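Local atomic coordinates of 2''-aminoglycoside nucleotidyltransferase (Klebsiella pneumoniae, PDB entry 4WQK), a protein that confers bacterial resistance to kanamycin, gentamicin, tobramycin and related aminoglycosides by adenylating their 2''-hydroxyl group in a magnesium-dependent reaction. Residues E71-G76 against L85-P90. Residues are numbered along the deposited sequence; the frame is centred on the assembly and turned at random.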
loop_
_atom_site.group_PDB
_atom_site.type_symbol
_atom_site.label_atom_id
_atom_site.label_comp_id
_atom_site.label_asym_id
_atom_site.label_seq_id
_atom_site.Cartn_x
_atom_site.Cartn_y
_atom_site.Cartn_z
ATOM N N GLU A 71 -0.428 10.238 -14.117
ATOM C CA GLU A 71 1.007 10.474 -14.027
ATOM C C GLU A 71 1.663 9.107 -14.018
ATOM O O GLU A 71 1.209 8.189 -13.329
ATOM C CB GLU A 71 1.332 11.284 -12.764
ATOM C CG GLU A 71 2.786 11.589 -12.517
ATOM C CD GLU A 71 2.974 12.721 -11.507
ATOM O OE1 GLU A 71 1.956 13.354 -11.137
ATOM O OE2 GLU A 71 4.129 12.987 -11.099
ATOM N N GLU A 72 2.707 8.963 -14.810
ATOM C CA GLU A 72 3.480 7.744 -14.846
ATOM C C GLU A 72 4.686 7.987 -13.955
ATOM O O GLU A 72 5.321 9.011 -14.070
ATOM C CB GLU A 72 3.896 7.429 -16.287
ATOM C CG GLU A 72 4.563 6.109 -16.480
ATOM C CD GLU A 72 3.604 4.949 -16.257
ATOM O OE1 GLU A 72 2.395 5.126 -16.497
ATOM O OE2 GLU A 72 4.080 3.886 -15.808
ATOM N N LEU A 73 4.954 7.075 -13.026
ATOM C CA LEU A 73 6.105 7.223 -12.144
ATOM C C LEU A 73 7.163 6.205 -12.525
ATOM O O LEU A 73 6.914 5.352 -13.384
ATOM C CB LEU A 73 5.683 7.036 -10.689
ATOM C CG LEU A 73 4.448 7.845 -10.289
ATOM C CD1 LEU A 73 3.813 7.228 -9.073
ATOM C CD2 LEU A 73 4.816 9.274 -10.018
ATOM N N ASP A 74 8.309 6.258 -11.862
ATOM C CA ASP A 74 9.385 5.320 -12.149
ATOM C C ASP A 74 8.925 3.909 -11.821
ATOM O O ASP A 74 9.183 2.984 -12.584
ATOM C CB ASP A 74 10.654 5.671 -11.367
ATOM C CG ASP A 74 11.571 6.620 -12.134
ATOM O OD1 ASP A 74 11.472 6.679 -13.383
ATOM O OD2 ASP A 74 12.414 7.295 -11.496
ATOM N N TYR A 75 8.199 3.769 -10.712
ATOM C CA TYR A 75 7.756 2.452 -10.234
ATOM C C TYR A 75 6.286 2.346 -9.931
ATOM O O TYR A 75 5.928 1.749 -8.928
ATOM C CB TYR A 75 8.517 2.062 -8.975
ATOM C CG TYR A 75 9.977 1.889 -9.223
ATOM C CD1 TYR A 75 10.463 0.726 -9.810
ATOM C CD2 TYR A 75 10.878 2.893 -8.899
ATOM C CE1 TYR A 75 11.808 0.562 -10.051
ATOM C CE2 TYR A 75 12.224 2.741 -9.139
ATOM C CZ TYR A 75 12.686 1.572 -9.715
ATOM O OH TYR A 75 14.031 1.417 -9.951
ATOM N N GLY A 76 5.456 2.871 -10.813
ATOM C CA GLY A 76 4.013 2.812 -10.668
ATOM C C GLY A 76 3.356 3.943 -11.432
ATOM O O GLY A 76 3.972 4.506 -12.355
ATOM N N LEU A 85 -7.348 10.420 -5.489
ATOM C CA LEU A 85 -6.106 9.960 -6.095
ATOM C C LEU A 85 -5.793 8.533 -5.682
ATOM O O LEU A 85 -5.942 8.163 -4.519
ATOM C CB LEU A 85 -4.942 10.881 -5.701
ATOM C CG LEU A 85 -4.428 11.943 -6.681
ATOM C CD1 LEU A 85 -5.385 12.214 -7.841
ATOM C CD2 LEU A 85 -4.120 13.223 -5.927
ATOM N N LEU A 86 -5.380 7.742 -6.662
ATOM C CA LEU A 86 -4.877 6.394 -6.456
ATOM C C LEU A 86 -3.382 6.343 -6.754
ATOM O O LEU A 86 -2.952 6.686 -7.868
ATOM C CB LEU A 86 -5.565 5.400 -7.384
ATOM C CG LEU A 86 -7.075 5.320 -7.417
ATOM C CD1 LEU A 86 -7.448 4.133 -8.289
ATOM C CD2 LEU A 86 -7.568 5.166 -5.995
ATOM N N ASP A 87 -2.610 5.850 -5.801
ATOM C CA ASP A 87 -1.138 5.773 -5.953
ATOM C C ASP A 87 -0.802 4.297 -6.105
ATOM O O ASP A 87 -0.864 3.552 -5.129
ATOM C CB ASP A 87 -0.477 6.399 -4.724
ATOM C CG ASP A 87 1.045 6.378 -4.769
ATOM O OD1 ASP A 87 1.633 5.782 -5.677
ATOM O OD2 ASP A 87 1.648 6.976 -3.840
ATOM N N CYS A 88 -0.496 3.876 -7.331
ATOM C CA CYS A 88 -0.499 2.475 -7.671
ATOM C C CYS A 88 0.909 1.944 -7.967
ATOM O O CYS A 88 1.620 2.553 -8.762
ATOM C CB CYS A 88 -1.375 2.261 -8.904
ATOM S SG CYS A 88 -3.090 2.705 -8.644
ATOM N N GLU A 89 1.313 0.847 -7.322
ATOM C CA GLU A 89 2.615 0.269 -7.629
ATOM C C GLU A 89 2.522 -1.231 -7.916
ATOM O O GLU A 89 1.710 -1.948 -7.309
ATOM C CB GLU A 89 3.607 0.531 -6.491
ATOM C CG GLU A 89 3.284 -0.090 -5.166
ATOM C CD GLU A 89 4.453 0.060 -4.171
ATOM O OE1 GLU A 89 5.613 0.014 -4.603
ATOM O OE2 GLU A 89 4.217 0.239 -2.971
ATOM N N PRO A 90 3.354 -1.704 -8.845
ATOM C CA PRO A 90 3.293 -3.126 -9.220
ATOM C C PRO A 90 4.004 -4.026 -8.217
ATOM O O PRO A 90 4.977 -3.629 -7.537
ATOM C CB PRO A 90 4.029 -3.174 -10.561
ATOM C CG PRO A 90 5.029 -2.030 -10.461
ATOM C CD PRO A 90 4.251 -0.932 -9.722
#
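Gly76 packs its backbone directly against Cys88 and Glu89. Its CA lies 3.1 Å from Cys88 O and makes a CA-H...O contact with it, bent to 126° at the hydrogen. The same Gly76 CA is 4.2 Å from Glu89 CA, the closest pair of CA atoms across the contact. Gly76 has no CB, which lets the chain come this near Cys88 O, and its backbone angles (phi 156°, psi -161°) suit a glycine. Next to it, the carbonyl of Tyr75 faces Glu89 and Pro90 of strand 84-93. Tyr75 O sits 3.3 Å from Pro90 CD and 3.6 Å from Glu89 CB, so one oxygen rests on two aliphatic carbons. This is the tight part of the contact.

The rest is looser. The phenol of Tyr75 leads away from strand 84-93 and is exposed. Leu73 points toward that strand, but its CD1 only grazes Asp87 OD1, at 4.3 Å. The other oxygen of Asp87, OD2, is a magnesium ligand. Asp45 and Asp47 complete that metal site, and Asp87 is the probable proton acceptor. The carboxylate of Glu89 lies on the same side of the strand as that of Asp87; its OE2 hydrogen-bonds to a glycerol, probably from the crystallisation liquor.

Residues 71-76 include the tight turn between antiparallel strands 68-73 and 76-81, closed by the backbone hydrogen bond from Leu73 N to Gly76 O (2.8 Å). Strand 76-81 runs between strands 68-73 and 84-93, and Leu78 on it touches both Leu73 and Asp87. On the other side of strand 84-93 lies the parallel strand 46-51, where Phe50 meets Cys88 and Pro90. Helix 55-64 covers the face of this nucleotidyltransferase-fold sheet away from the carboxylates of Asp87 and Glu89, with Leu58 against Cys88 and Val62 against Leu86.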